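Local coordinates for galactokinase (PDB 6TEQ), which probably phosphorylates galactose at the expense of ATP, as a GHMP-family galactokinase, and here holds 2-deoxy-2-fluoro-galactose, at residues 41-46 against 56-61; 200-205 against 220-225. One frame throughout, in Å; residues are numbered along the deposited sequence. Where two conformers were deposited one is given.

Contact 1: 41-46 against 56-61. With GAF (2-deoxy-2-fluoro-alpha-D-galactopyranose), chain M.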
loop_
_atom_site.group_PDB
_atom_site.type_symbol
_atom_site.label_atom_id
_atom_site.label_comp_id
_atom_site.label_asym_id
_atom_site.label_seq_id
_atom_site.Cartn_x
_atom_site.Cartn_y
_atom_site.Cartn_z
ATOM N N VAL A 41 -1.053 -0.761 5.681
ATOM C CA VAL A 41 -0.054 0.198 6.214
ATOM C C VAL A 41 1.330 -0.448 6.177
ATOM O O VAL A 41 1.537 -1.552 6.682
ATOM C CB VAL A 41 -0.413 0.703 7.620
ATOM C CG1 VAL A 41 -1.423 1.813 7.592
ATOM C CG2 VAL A 41 -0.996 -0.391 8.467
ATOM N N ASN A 42 2.271 0.300 5.637
ATOM C CA ASN A 42 3.673 -0.126 5.631
ATOM C C ASN A 42 4.235 0.235 6.997
ATOM O O ASN A 42 4.318 1.402 7.333
ATOM C CB ASN A 42 4.447 0.454 4.466
ATOM C CG ASN A 42 5.717 -0.316 4.233
ATOM O OD1 ASN A 42 5.837 -1.458 4.670
ATOM N ND2 ASN A 42 6.647 0.361 3.587
ATOM N N LEU A 43 4.636 -0.756 7.762
ATOM C CA LEU A 43 5.162 -0.441 9.095
ATOM C C LEU A 43 6.484 0.304 8.921
ATOM O O LEU A 43 6.758 1.235 9.685
ATOM C CB LEU A 43 5.322 -1.691 9.941
ATOM C CG LEU A 43 4.067 -2.479 10.259
ATOM C CD1 LEU A 43 4.461 -3.742 10.960
ATOM C CD2 LEU A 43 3.075 -1.668 11.089
ATOM N N ILE A 44 7.341 -0.203 8.039
ATOM C CA ILE A 44 8.666 0.397 7.778
ATOM C C ILE A 44 9.201 -0.242 6.514
ATOM O O ILE A 44 8.700 -1.268 6.088
ATOM C CB ILE A 44 9.554 0.128 9.038
ATOM C CG1 ILE A 44 10.773 1.016 9.055
ATOM C CG2 ILE A 44 9.918 -1.322 9.234
ATOM C CD1 ILE A 44 11.495 1.063 10.395
ATOM N N GLY A 45 10.145 0.445 5.908
ATOM C CA GLY A 45 10.720 0.059 4.615
ATOM C C GLY A 45 10.018 0.806 3.522
ATOM O O GLY A 45 9.357 0.214 2.684
ATOM N N GLU A 46 10.182 2.099 3.558
ATOM C CA GLU A 46 9.473 3.032 2.709
ATOM C C GLU A 46 10.403 3.539 1.618
ATOM O O GLU A 46 11.595 3.818 1.826
ATOM C CB GLU A 46 8.961 4.209 3.529
ATOM C CG GLU A 46 7.649 4.764 3.026
ATOM C CD GLU A 46 6.496 3.804 3.362
ATOM O OE1 GLU A 46 6.106 3.003 2.451
ATOM O OE2 GLU A 46 6.021 3.790 4.547
ATOM N N LEU A 56 7.810 -3.993 5.120
ATOM C CA LEU A 56 7.090 -4.668 6.214
ATOM C C LEU A 56 5.677 -4.146 6.354
ATOM O O LEU A 56 5.373 -3.474 7.345
ATOM C CB LEU A 56 7.913 -4.519 7.494
ATOM C CG LEU A 56 7.495 -5.444 8.622
ATOM C CD1 LEU A 56 7.803 -6.909 8.283
ATOM C CD2 LEU A 56 8.198 -5.048 9.895
ATOM N N PRO A 57 4.801 -4.471 5.376
ATOM C CA PRO A 57 3.406 -4.061 5.518
ATOM C C PRO A 57 2.542 -5.059 6.284
ATOM O O PRO A 57 2.885 -6.201 6.471
ATOM C CB PRO A 57 2.931 -4.005 4.059
ATOM C CG PRO A 57 3.741 -5.099 3.350
ATOM C CD PRO A 57 5.141 -4.981 4.008
ATOM N N ILE A 58 1.445 -4.489 6.784
ATOM C CA ILE A 58 0.273 -5.249 7.281
ATOM C C ILE A 58 -0.909 -4.883 6.416
ATOM O O ILE A 58 -0.961 -3.745 5.857
ATOM C CB ILE A 58 -0.004 -4.979 8.762
ATOM C CG1 ILE A 58 -0.313 -3.515 9.041
ATOM C CG2 ILE A 58 1.150 -5.490 9.596
ATOM C CD1 ILE A 58 -0.917 -3.248 10.371
ATOM N N ALA A 59 -1.841 -5.807 6.347
ATOM C CA ALA A 59 -3.122 -5.540 5.680
ATOM C C ALA A 59 -4.046 -4.933 6.730
ATOM O O ALA A 59 -4.163 -5.473 7.876
ATOM C CB ALA A 59 -3.695 -6.803 5.130
ATOM N N LEU A 60 -4.734 -3.860 6.383
ATOM C CA LEU A 60 -5.773 -3.303 7.260
ATOM C C LEU A 60 -7.031 -4.175 7.259
ATOM O O LEU A 60 -7.301 -4.929 6.327
ATOM C CB LEU A 60 -6.093 -1.886 6.816
ATOM C CG LEU A 60 -5.040 -0.835 7.102
ATOM C CD1 LEU A 60 -5.443 0.412 6.363
ATOM C CD2 LEU A 60 -4.961 -0.558 8.593
ATOM N N PRO A 61 -7.911 -4.027 8.267
ATOM C CA PRO A 61 -9.199 -4.685 8.184
ATOM C C PRO A 61 -10.105 -4.041 7.124
ATOM O O PRO A 61 -11.066 -4.646 6.677
ATOM C CB PRO A 61 -9.780 -4.419 9.547
ATOM C CG PRO A 61 -9.053 -3.248 10.139
ATOM C CD PRO A 61 -7.686 -3.310 9.531
HETATM C C1 GAF M . 3.515 4.136 -2.813
HETATM C C2 GAF M . 3.712 3.018 -3.813
HETATM F F2 GAF M . 2.503 2.652 -4.303
HETATM C C3 GAF M . 4.400 1.819 -3.196
HETATM O O3 GAF M . 4.795 0.942 -4.203
HETATM C C4 GAF M . 5.686 2.243 -2.425
HETATM O O4 GAF M . 6.740 2.670 -3.279
HETATM C C5 GAF M . 5.331 3.324 -1.462
HETATM O O5 GAF M . 4.757 4.410 -2.149
HETATM C C6 GAF M . 6.514 3.837 -0.666
HETATM O O6 GAF M . 7.075 2.810 0.152
HETATM O O1 GAF M . 2.520 3.634 -1.939
#
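Val41 and Ile58 form an antiparallel hydrogen-bonded pair, Val41 N giving to Ile58 O at 3.0 Å and Ile58 N to Val41 O at 2.9 Å; their branched side chains, at home in a buried strand, lie alongside. Asn42 faces Pro57 in a non-hydrogen-bonded pair, where pairing with this strand needs no proline N-H. With CG anti to the backbone N (chi1 -162°), the Asn42 amide reaches past the proline, and OD1 accepts Leu56 N in its carbonyl plane at 3.2 Å. Its ND2 gives to Gly45 O and, almost straight (174°), to Glu46 OE1 from above the carboxylate plane. A leucine here would probably leave Gly45 O and Glu46 OE1 without this donor and Leu56 N with only its weak bond to Ile44 O. Leu43 N bonds Leu56 O at 2.8 Å, while the Leu43 side chain crosses that of Ile58 at about a right angle, CD1 against CG2. Ile44 O also accepts Leu56 N weakly. Gly45 has positive phi, and a CB would jam against the preceding carbonyl. Glu46 lines the sugar pocket, OE1 beside O6 and OE2 salt-bridged to Arg363. The buried Asn42 amide is thus a second-shell group that probably helps orient a sugar-binding carboxylate.

Contact 2: 200-205 against 220-225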
loop_
_atom_site.group_PDB
_atom_site.type_symbol
_atom_site.label_atom_id
_atom_site.label_comp_id
_atom_site.label_asym_id
_atom_site.label_seq_id
_atom_site.Cartn_x
_atom_site.Cartn_y
_atom_site.Cartn_z
ATOM N N GLU A 200 -3.385 -12.494 8.899
ATOM C CA GLU A 200 -3.891 -11.960 10.182
ATOM C C GLU A 200 -2.848 -12.174 11.290
ATOM O O GLU A 200 -2.211 -13.231 11.339
ATOM C CB GLU A 200 -5.197 -12.622 10.566
ATOM C CG GLU A 200 -5.832 -12.011 11.805
ATOM C CD GLU A 200 -5.304 -12.473 13.167
ATOM O OE1 GLU A 200 -4.783 -13.638 13.255
ATOM O OE2 GLU A 200 -5.391 -11.657 14.149
ATOM N N GLY A 201 -2.620 -11.134 12.074
ATOM C CA GLY A 201 -1.654 -11.153 13.182
ATOM C C GLY A 201 -0.188 -11.126 12.763
ATOM O O GLY A 201 0.661 -11.354 13.654
ATOM N N HIS A 202 0.128 -10.917 11.486
ATOM C CA HIS A 202 1.510 -10.920 10.988
ATOM C C HIS A 202 1.751 -9.728 10.069
ATOM O O HIS A 202 0.803 -9.285 9.403
ATOM C CB HIS A 202 1.773 -12.216 10.222
ATOM C CG HIS A 202 1.716 -13.415 11.077
ATOM N ND1 HIS A 202 0.523 -13.943 11.515
ATOM C CD2 HIS A 202 2.707 -14.153 11.609
ATOM C CE1 HIS A 202 0.796 -15.014 12.250
ATOM N NE2 HIS A 202 2.139 -15.162 12.352
ATOM N N ALA A 203 3.012 -9.291 10.036
ATOM C CA ALA A 203 3.539 -8.378 9.027
ATOM C C ALA A 203 4.248 -9.202 7.960
ATOM O O ALA A 203 4.796 -10.252 8.290
ATOM C CB ALA A 203 4.423 -7.367 9.745
ATOM N N LEU A 204 4.241 -8.693 6.759
ATOM C CA LEU A 204 4.811 -9.368 5.629
ATOM C C LEU A 204 6.237 -8.845 5.372
ATOM O O LEU A 204 6.437 -7.670 4.903
ATOM C CB LEU A 204 3.919 -9.110 4.430
ATOM C CG LEU A 204 4.344 -9.876 3.174
ATOM C CD1 LEU A 204 3.921 -11.319 3.296
ATOM C CD2 LEU A 204 3.743 -9.259 1.934
ATOM N N LEU A 205 7.278 -9.548 5.824
ATOM C CA LEU A 205 8.670 -9.087 5.487
ATOM C C LEU A 205 8.927 -9.477 4.022
ATOM O O LEU A 205 9.114 -10.658 3.699
ATOM C CB LEU A 205 9.658 -9.749 6.444
ATOM C CG LEU A 205 11.106 -9.453 6.161
ATOM C CD1 LEU A 205 11.416 -7.962 6.114
ATOM C CD2 LEU A 205 11.969 -10.182 7.156
ATOM N N GLN A 220 6.470 -14.317 7.070
ATOM C CA GLN A 220 5.393 -13.791 7.928
ATOM C C GLN A 220 5.992 -13.534 9.312
ATOM O O GLN A 220 6.522 -14.489 9.940
ATOM C CB GLN A 220 4.238 -14.765 8.013
ATOM C CG GLN A 220 3.574 -15.030 6.677
ATOM C CD GLN A 220 2.808 -13.904 6.067
ATOM O OE1 GLN A 220 2.452 -12.999 6.782
ATOM N NE2 GLN A 220 2.512 -14.008 4.762
ATOM N N GLN A 221 5.977 -12.284 9.772
ATOM C CA GLN A 221 6.584 -11.897 11.045
ATOM C C GLN A 221 5.438 -11.657 12.033
ATOM O O GLN A 221 4.446 -10.977 11.701
ATOM C CB GLN A 221 7.395 -10.624 10.864
ATOM C CG GLN A 221 8.608 -10.822 9.999
ATOM C CD GLN A 221 9.572 -11.739 10.702
ATOM O OE1 GLN A 221 9.758 -11.676 11.912
ATOM N NE2 GLN A 221 10.316 -12.509 9.906
ATOM N N GLU A 222 5.571 -12.210 13.221
ATOM C CA GLU A 222 4.597 -12.003 14.316
ATOM C C GLU A 222 4.364 -10.500 14.452
ATOM O O GLU A 222 5.353 -9.731 14.484
ATOM C CB GLU A 222 5.118 -12.642 15.608
ATOM C CG GLU A 222 5.183 -14.176 15.595
ATOM C CD GLU A 222 3.848 -14.844 15.900
ATOM O OE1 GLU A 222 2.869 -14.114 15.914
ATOM O OE2 GLU A 222 3.794 -16.093 16.144
ATOM N N PHE A 223 3.106 -10.070 14.495
ATOM C CA PHE A 223 2.774 -8.663 14.736
ATOM C C PHE A 223 1.508 -8.614 15.577
ATOM O O PHE A 223 0.448 -8.201 15.093
ATOM C CB PHE A 223 2.706 -7.852 13.437
ATOM C CG PHE A 223 2.770 -6.382 13.729
ATOM C CD1 PHE A 223 3.917 -5.789 14.190
ATOM C CD2 PHE A 223 1.632 -5.588 13.557
ATOM C CE1 PHE A 223 3.932 -4.423 14.455
ATOM C CE2 PHE A 223 1.661 -4.242 13.816
ATOM C CZ PHE A 223 2.790 -3.681 14.316
ATOM N N ASP A 224 1.621 -9.101 16.792
ATOM C CA ASP A 224 0.453 -9.218 17.684
ATOM C C ASP A 224 0.526 -8.017 18.635
ATOM O O ASP A 224 1.262 -8.072 19.613
ATOM C CB ASP A 224 0.470 -10.537 18.423
ATOM C CG ASP A 224 -0.642 -10.680 19.420
ATOM O OD1 ASP A 224 -1.473 -9.727 19.551
ATOM O OD2 ASP A 224 -0.726 -11.795 19.968
ATOM N N LEU A 225 -0.169 -6.937 18.327
ATOM C CA LEU A 225 -0.114 -5.727 19.177
ATOM C C LEU A 225 -0.615 -6.029 20.598
ATOM O O LEU A 225 -0.102 -5.438 21.538
ATOM C CB LEU A 225 -0.994 -4.659 18.536
ATOM C CG LEU A 225 -0.488 -4.139 17.205
ATOM C CD1 LEU A 225 -1.588 -3.484 16.436
ATOM C CD2 LEU A 225 0.669 -3.196 17.372
HETATM O O HOH W 1 1.361 -10.405 6.840
#
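Ala203 and Gln221 are an antiparallel hydrogen-bonded pair: Ala203 N gives to Gln221 O and Gln221 N to Ala203 O, both at 2.8 Å, the second nearly straight (177°). Gln221 O also receives a CA-H...O contact from His202 CA (3.0 Å). Two residues further along, beyond the regular strands, Phe223 N gives to Gly201 O at 2.9 Å. The small Ala203 lets Phe223 come close, CB to CB at 4.1 Å; with CG anti to the backbone N (chi1 -163°), the phenyl ring leads away. On the face opposite Ala203, Leu204 CD1 meets Gln220 NE2 at 3.4 Å, and a water joins Gln220 OE1 and, weakly, His202 O. The His202 side chain crosses Gln220 at about a right angle and lies beside Glu222, pointing the same way. Thr199 OG1 at OE1 and Arg197 O at NE2 position the Gln220 amide, so glutamine, donor and acceptor at once, ties its strand to the chain entering 202-207. Leu205 and Gln221 lie side by side, CB against CG, and Gln221 NE2 is hydrogen-bonded to Ser219 OG. His202 ND1 gives to Glu200 O, which lies in the ring plane, at 2.8 Å. Between them Gly201 has positive phi, which favours glycine; a CB would crowd Glu200 OE1. Strand 202-207 runs between 218-222 and 54-70; Ala203 packs on Leu56 and Ile58, while helix 294-318 covers Leu205 and offers Phe317 to the Phe223 ring.

From the N terminus, contact 1 comes first: it closes the short hairpin between strands 33-42 and 54-70, whose connecting loop carries His47, Asp49 and Tyr50 of the sugar pocket. Well over a hundred residues later, after helix 190-197 with Leu190 and Asp191 of the same pocket, contact 2 closes the excursion through the short helix 214-217. The two are in series and neither encloses the other. They meet in space because strand 54-70 pairs with 202-207, where Pro57 O and Leu204 N probably share a hydrogen bond at 2.9 Å. Leu43 also packs on the Phe223 ring, and the three pairings together join four strands of one sheet.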